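Local coordinates for protein trimethylamine-N-oxide reductase (Haemophilus influenzae, PDB 7L5I) that probably reduces N- and S-oxides such as trimethylamine N-oxide at a molybdenum centre that carries two molybdopterin guanine dinucleotide cofactors, at residues A318-A321 and A322-G326; Q360-W363 and M364-T367; M653-E656 and E657-G660. All coordinates share one frame; numbering follows the deposited sequence.

Contact 1: residues A318-A321 and A322-G326; sequences AEWA and AKICG
Trp320 and Ile324 meet one turn apart on the short helix 318-325, near the edge of the molecule. The contact is local and runs along this helix to its C-terminal end. CD1 of Ile324 is the atom that touches. It lies over one face of the indole, shifted toward the rim. Ile324 CD1 comes within 3.6 Å of Trp320 CZ2. From Ile324 CD1 to the centroid of the Trp320 six-membered ring is 3.9 Å, which makes a CH-pi contact. Trp320 turns its CG anti to the backbone N (chi1 165°), and Ile324 holds CG1 beside its own N, with CD1 extended beyond it. Pro273 of helix 271-284 packs against both side chains.

Three backbone bonds are of the alpha type, four residues apart. Ala322 N donates to Ala318 O at 2.9 Å. Cys325 N donates to Ala321 O at 2.9 Å. Gly326 N donates to Ala322 O at 3.1 Å, at the residue where the helix stops. Ala321 O accepts a second bond, from Ile324 N at 3.0 Å, an added 3-10 type bond in the last turn. Gly326 leaves helical geometry with a positive phi of 84°, a conformation that glycine adopts readily.

The aliphatic part of Lys323 lies against the turn before it, with Lys323 CG 3.6 Å from Glu319 O. The carboxylate of Glu319 forms a salt bridge through OE1 with Lys333 of helix 329-341. Ile324 O accepts a hydrogen bond from Asn267 ND2.

The chemistry is therefore mixed: an apolar contact on one flank, charge on another. The doubly used carbonyl of Ala321 ties the last turn together, and Asn267 links this helix end to the loop before helix 271-284.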
loop_
_atom_site.group_PDB
_atom_site.type_symbol
_atom_site.label_atom_id
_atom_site.label_comp_id
_atom_site.label_asym_id
_atom_site.label_seq_id
_atom_site.Cartn_x
_atom_site.Cartn_y
_atom_site.Cartn_z
ATOM N N ALA A 318 11.904 26.189 -16.645
ATOM C CA ALA A 318 12.851 25.142 -16.287
ATOM C C ALA A 318 13.871 25.646 -15.277
ATOM O O ALA A 318 14.263 24.911 -14.370
ATOM C CB ALA A 318 13.550 24.611 -17.541
ATOM N N GLU A 319 14.312 26.905 -15.409
ATOM C CA GLU A 319 15.266 27.462 -14.452
ATOM C C GLU A 319 14.655 27.635 -13.064
ATOM O O GLU A 319 15.313 27.348 -12.052
ATOM C CB GLU A 319 15.792 28.800 -14.987
ATOM C CG GLU A 319 16.677 28.659 -16.226
ATOM C CD GLU A 319 15.923 28.332 -17.527
ATOM O OE1 GLU A 319 16.585 27.828 -18.461
ATOM O OE2 GLU A 319 14.695 28.573 -17.636
ATOM N N TRP A 320 13.409 28.111 -12.988
ATOM C CA TRP A 320 12.714 28.212 -11.709
ATOM C C TRP A 320 12.572 26.839 -11.076
ATOM O O TRP A 320 12.770 26.669 -9.864
ATOM C CB TRP A 320 11.342 28.857 -11.932
ATOM C CG TRP A 320 10.384 28.714 -10.780
ATOM C CD1 TRP A 320 10.232 29.557 -9.714
ATOM C CD2 TRP A 320 9.431 27.667 -10.597
ATOM N NE1 TRP A 320 9.263 29.092 -8.870
ATOM C CE2 TRP A 320 8.749 27.931 -9.391
ATOM C CE3 TRP A 320 9.101 26.517 -11.328
ATOM C CZ2 TRP A 320 7.761 27.092 -8.894
ATOM C CZ3 TRP A 320 8.102 25.688 -10.831
ATOM C CH2 TRP A 320 7.463 25.975 -9.624
ATOM N N ALA A 321 12.233 25.840 -11.891
ATOM C CA ALA A 321 12.006 24.497 -11.371
ATOM C C ALA A 321 13.304 23.856 -10.903
ATOM O O ALA A 321 13.320 23.166 -9.883
ATOM C CB ALA A 321 11.350 23.625 -12.437
ATOM N N ALA A 322 14.401 24.079 -11.634
ATOM C CA ALA A 322 15.669 23.430 -11.305
ATOM C C ALA A 322 16.112 23.745 -9.879
ATOM O O ALA A 322 16.715 22.900 -9.203
ATOM C CB ALA A 322 16.748 23.874 -12.306
ATOM N N LYS A 323 15.842 24.963 -9.413
ATOM C CA LYS A 323 16.263 25.386 -8.076
ATOM C C LYS A 323 15.520 24.635 -6.991
ATOM O O LYS A 323 16.038 24.460 -5.887
ATOM C CB LYS A 323 16.026 26.891 -7.897
ATOM C CG LYS A 323 16.886 27.758 -8.791
ATOM C CD LYS A 323 16.330 29.185 -8.918
ATOM C CE LYS A 323 16.216 29.898 -7.578
ATOM N NZ LYS A 323 15.880 31.356 -7.718
ATOM N N ILE A 324 14.296 24.204 -7.277
ATOM C CA ILE A 324 13.459 23.538 -6.289
ATOM C C ILE A 324 13.650 22.031 -6.329
ATOM O O ILE A 324 13.814 21.388 -5.287
ATOM C CB ILE A 324 11.974 23.919 -6.531
ATOM C CG1 ILE A 324 11.785 25.435 -6.363
ATOM C CG2 ILE A 324 11.031 23.193 -5.556
ATOM C CD1 ILE A 324 10.487 25.967 -6.917
ATOM N N CYS A 325 13.678 21.437 -7.527
ATOM C CA CYS A 325 13.619 19.980 -7.626
ATOM C C CYS A 325 14.986 19.327 -7.741
ATOM O O CYS A 325 15.085 18.108 -7.602
ATOM C CB CYS A 325 12.738 19.565 -8.810
ATOM S SG CYS A 325 13.393 19.894 -10.477
ATOM N N GLY A 326 16.040 20.093 -8.002
ATOM C CA GLY A 326 17.357 19.534 -8.112
ATOM C C GLY A 326 17.710 18.959 -9.463
ATOM O O GLY A 326 18.798 18.393 -9.608
#

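Contact 2: residues Q360-W363 and M364-T367; sequences QTHW and MLVT
Trp363 and Thr367 meet through a hydroxyl-to-backbone bond, one turn apart in a buried part of helix 359-372. Thr367 OG1 donates to Trp363 O at 3.0 Å. With OG1 beside its own backbone N (chi1 -65°), the hydroxyl can turn back on the preceding turn. Thr367 N also donates to Trp363 O, at 3.0 Å. Trp363 O thus takes two bonds, one from each face of its plane.

Backbone bonds of the alpha-helical kind join the rest. Met364 N reaches Gln360 O at 2.9 Å, Leu365 N reaches Thr361 O at 2.9 Å, and Val366 N reaches His362 O at 3.0 Å.

Side-chain packing across the segments is slight. Leu365 CD2 lies 4.3 Å from His362 CD2, oblique to the ring. Separately, the methyl Val366 CG2 lies against the His362 carbonyl, 3.3 Å from His362 O.

The polar ends are satisfied by other parts of the chain: Trp363 NE1 bonds Glu632 O, His362 NE2 bonds Gly349 O, and Gln360 OE1 accepts from Ser651 N. Such a helix is typical of a beta-alpha-beta crossover. It connects strands 344-348 and 381-383 of a parallel five-stranded sheet with the Rossmann-like order 32145.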
loop_
_atom_site.group_PDB
_atom_site.type_symbol
_atom_site.label_atom_id
_atom_site.label_comp_id
_atom_site.label_asym_id
_atom_site.label_seq_id
_atom_site.Cartn_x
_atom_site.Cartn_y
_atom_site.Cartn_z
ATOM N N GLN A 360 -1.764 16.999 -5.670
ATOM C CA GLN A 360 -1.271 17.794 -6.772
ATOM C C GLN A 360 -0.434 16.988 -7.749
ATOM O O GLN A 360 -0.329 17.364 -8.925
ATOM C CB GLN A 360 -0.422 18.952 -6.230
ATOM C CG GLN A 360 -1.115 19.869 -5.268
ATOM C CD GLN A 360 -2.404 20.435 -5.822
ATOM O OE1 GLN A 360 -2.417 21.058 -6.870
ATOM N NE2 GLN A 360 -3.499 20.181 -5.131
ATOM N N THR A 361 0.197 15.898 -7.301
ATOM C CA THR A 361 1.188 15.225 -8.135
ATOM C C THR A 361 0.547 14.493 -9.317
ATOM O O THR A 361 0.942 14.693 -10.470
ATOM C CB THR A 361 2.042 14.283 -7.275
ATOM O OG1 THR A 361 1.199 13.291 -6.660
ATOM C CG2 THR A 361 2.736 15.035 -6.187
ATOM N N HIS A 362 -0.468 13.660 -9.085
ATOM C CA HIS A 362 -1.071 12.985 -10.217
ATOM C C HIS A 362 -2.008 13.895 -10.994
ATOM O O HIS A 362 -2.200 13.673 -12.196
ATOM C CB HIS A 362 -1.759 11.709 -9.744
ATOM C CG HIS A 362 -0.777 10.706 -9.248
ATOM N ND1 HIS A 362 -0.529 10.505 -7.906
ATOM C CD2 HIS A 362 0.124 9.947 -9.916
ATOM C CE1 HIS A 362 0.426 9.602 -7.769
ATOM N NE2 HIS A 362 0.838 9.244 -8.976
ATOM N N TRP A 363 -2.554 14.928 -10.361
ATOM C CA TRP A 363 -3.299 15.936 -11.103
ATOM C C TRP A 363 -2.395 16.596 -12.131
ATOM O O TRP A 363 -2.757 16.730 -13.310
ATOM C CB TRP A 363 -3.867 16.971 -10.139
ATOM C CG TRP A 363 -4.942 17.841 -10.683
ATOM C CD1 TRP A 363 -5.450 17.843 -11.934
ATOM C CD2 TRP A 363 -5.648 18.840 -9.956
ATOM N NE1 TRP A 363 -6.448 18.782 -12.043
ATOM C CE2 TRP A 363 -6.594 19.401 -10.830
ATOM C CE3 TRP A 363 -5.585 19.298 -8.637
ATOM C CZ2 TRP A 363 -7.464 20.419 -10.440
ATOM C CZ3 TRP A 363 -6.458 20.299 -8.240
ATOM C CH2 TRP A 363 -7.389 20.842 -9.138
ATOM N N MET A 364 -1.199 17.004 -11.700
ATOM C CA MET A 364 -0.249 17.620 -12.610
ATOM C C MET A 364 0.301 16.608 -13.614
ATOM O O MET A 364 0.575 16.974 -14.762
ATOM C CB MET A 364 0.892 18.279 -11.805
ATOM C CG MET A 364 1.829 19.077 -12.704
ATOM S SD MET A 364 0.999 20.456 -13.529
ATOM C CE MET A 364 1.838 20.439 -15.128
ATOM N N LEU A 365 0.457 15.334 -13.232
ATOM C CA LEU A 365 0.919 14.349 -14.200
ATOM C C LEU A 365 -0.092 14.187 -15.340
ATOM O O LEU A 365 0.294 14.062 -16.513
ATOM C CB LEU A 365 1.151 12.998 -13.525
ATOM C CG LEU A 365 1.798 11.955 -14.430
ATOM C CD1 LEU A 365 3.219 12.348 -14.703
ATOM C CD2 LEU A 365 1.755 10.592 -13.806
ATOM N N VAL A 366 -1.387 14.131 -15.003
ATOM C CA VAL A 366 -2.442 14.042 -16.016
ATOM C C VAL A 366 -2.477 15.305 -16.867
ATOM O O VAL A 366 -2.714 15.254 -18.080
ATOM C CB VAL A 366 -3.796 13.779 -15.336
ATOM C CG1 VAL A 366 -4.922 13.932 -16.329
ATOM C CG2 VAL A 366 -3.779 12.403 -14.756
ATOM N N THR A 367 -2.237 16.457 -16.243
ATOM C CA THR A 367 -2.161 17.718 -16.984
ATOM C C THR A 367 -0.988 17.705 -17.957
ATOM O O THR A 367 -1.119 18.089 -19.130
ATOM C CB THR A 367 -2.033 18.867 -15.979
ATOM O OG1 THR A 367 -3.229 18.960 -15.184
ATOM C CG2 THR A 367 -1.809 20.196 -16.664
#

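Contact 3: residues M653-E656 and E657-G660; sequences MEPE and EFAG
Pro655 and Phe658 form a proline-aromatic contact within a loop between helix 636-641 and strand 668-671. The proline ring lies over one face of the phenyl, offset toward its rim, and the two side chains cross at about a right angle. Pro655 CD is 4.0 Å from the centroid of the Phe658 ring and 18° off its normal, a CH-pi contact. Pro655 CG comes within 3.7 Å of Phe658 CD1. The chi1 of Phe658 (80°) sets CG between the backbone N and the carbonyl carbon, which swings the ring back over Pro655. On the opposite face, Gly660 N sits 3.3 Å above the Phe658 ring plane.

No direct hydrogen bond joins the two segments. Asn661, just beyond them, spans the turn instead: its ND2 bonds Pro655 O and its OD1 accepts from Phe658 N. A water accepts from Glu657 N at 3.1 Å. The same water lies 3.2 Å from Glu656 OE1, though that oxygen has to compete with other acceptors for the water's protons.

The carboxylates also have partners beyond the segments. Glu657 OE1 forms salt bridges with Arg724 and Arg773, which probably keep this buried carboxylate ionised. OE2 accepts from Ile790 N. Glu656 OE1 pairs with Arg356; Glu775 is near, and Arg356 probably offsets both carboxylates. The turn combines one proline-ring contact with charged links to distant parts of the chain.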
loop_
_atom_site.group_PDB
_atom_site.type_symbol
_atom_site.label_atom_id
_atom_site.label_comp_id
_atom_site.label_asym_id
_atom_site.label_seq_id
_atom_site.Cartn_x
_atom_site.Cartn_y
_atom_site.Cartn_z
ATOM N N MET A 653 2.696 24.125 -3.857
ATOM C CA MET A 653 2.557 24.644 -2.504
ATOM C C MET A 653 3.654 24.000 -1.670
ATOM O O MET A 653 3.788 22.772 -1.657
ATOM C CB MET A 653 1.163 24.345 -1.939
ATOM C CG MET A 653 0.034 25.021 -2.716
ATOM S SD MET A 653 -1.595 24.321 -2.386
ATOM C CE MET A 653 -1.444 22.786 -3.321
ATOM N N GLU A 654 4.459 24.816 -0.985
ATOM C CA GLU A 654 5.549 24.248 -0.213
ATOM C C GLU A 654 5.001 23.487 0.986
ATOM O O GLU A 654 4.134 24.004 1.705
ATOM C CB GLU A 654 6.505 25.335 0.267
ATOM C CG GLU A 654 7.445 25.832 -0.794
ATOM C CD GLU A 654 8.497 26.766 -0.217
ATOM O OE1 GLU A 654 8.389 27.123 0.987
ATOM O OE2 GLU A 654 9.425 27.141 -0.963
ATOM N N PRO A 655 5.483 22.284 1.251
ATOM C CA PRO A 655 5.063 21.567 2.459
ATOM C C PRO A 655 5.854 22.044 3.671
ATOM O O PRO A 655 6.853 22.739 3.547
ATOM C CB PRO A 655 5.391 20.112 2.128
ATOM C CG PRO A 655 6.567 20.194 1.277
ATOM C CD PRO A 655 6.381 21.464 0.426
ATOM N N GLU A 656 5.413 21.592 4.855
ATOM C CA GLU A 656 6.049 22.028 6.095
ATOM C C GLU A 656 7.482 21.512 6.202
ATOM O O GLU A 656 8.363 22.210 6.728
ATOM C CB GLU A 656 5.219 21.578 7.301
ATOM C CG GLU A 656 3.865 22.271 7.429
ATOM C CD GLU A 656 2.742 21.565 6.650
ATOM O OE1 GLU A 656 3.027 20.602 5.902
ATOM O OE2 GLU A 656 1.569 21.979 6.807
ATOM N N GLU A 657 7.741 20.300 5.699
ATOM C CA GLU A 657 9.046 19.655 5.777
ATOM C C GLU A 657 9.364 18.996 4.444
ATOM O O GLU A 657 8.613 18.115 3.997
ATOM C CB GLU A 657 9.088 18.601 6.908
ATOM C CG GLU A 657 8.880 19.193 8.308
ATOM C CD GLU A 657 9.028 18.188 9.461
ATOM O OE1 GLU A 657 8.713 18.574 10.618
ATOM O OE2 GLU A 657 9.463 17.026 9.239
ATOM N N PHE A 658 10.452 19.423 3.810
ATOM C CA PHE A 658 11.008 18.763 2.627
ATOM C C PHE A 658 12.404 19.345 2.377
ATOM O O PHE A 658 12.868 20.222 3.110
ATOM C CB PHE A 658 10.089 18.930 1.413
ATOM C CG PHE A 658 10.211 20.274 0.717
ATOM C CD1 PHE A 658 10.011 21.463 1.415
ATOM C CD2 PHE A 658 10.510 20.339 -0.625
ATOM C CE1 PHE A 658 10.102 22.690 0.776
ATOM C CE2 PHE A 658 10.628 21.577 -1.268
ATOM C CZ PHE A 658 10.408 22.742 -0.563
ATOM N N ALA A 659 13.079 18.833 1.336
ATOM C CA ALA A 659 14.461 19.242 1.059
ATOM C C ALA A 659 14.614 20.755 1.003
ATOM O O ALA A 659 15.655 21.294 1.411
ATOM C CB ALA A 659 14.944 18.627 -0.259
ATOM N N GLY A 660 13.590 21.461 0.546
ATOM C CA GLY A 660 13.681 22.908 0.399
ATOM C C GLY A 660 13.562 23.732 1.671
ATOM O O GLY A 660 13.783 24.951 1.613
HETATM O O HOH W 1 5.278 18.348 5.648
#

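In the fold
Contact 2 is fully buried, contact 3 is mostly so, and contact 1 lies farthest out, its centre about 30 Å from the chain centre. Contacts 1 and 2 both lie on helices that pack against helix 271-284, but they do not touch each other. Contact 3 is a loop. It meets contact 2 directly, with Met653 CE 3.5 Å from Gln360 CG, and approaches contact 1 to about 5 Å between nearest atoms. Phe658 and Cys325 both rest on Thr270. Contacts 1 and 2 share helical backbone bonds. Contacts 1 and 3 each have a CH-pi contact, and their acidic residues pair with basic ones elsewhere. Contact 3 lacks direct hydrogen bonds between its segments.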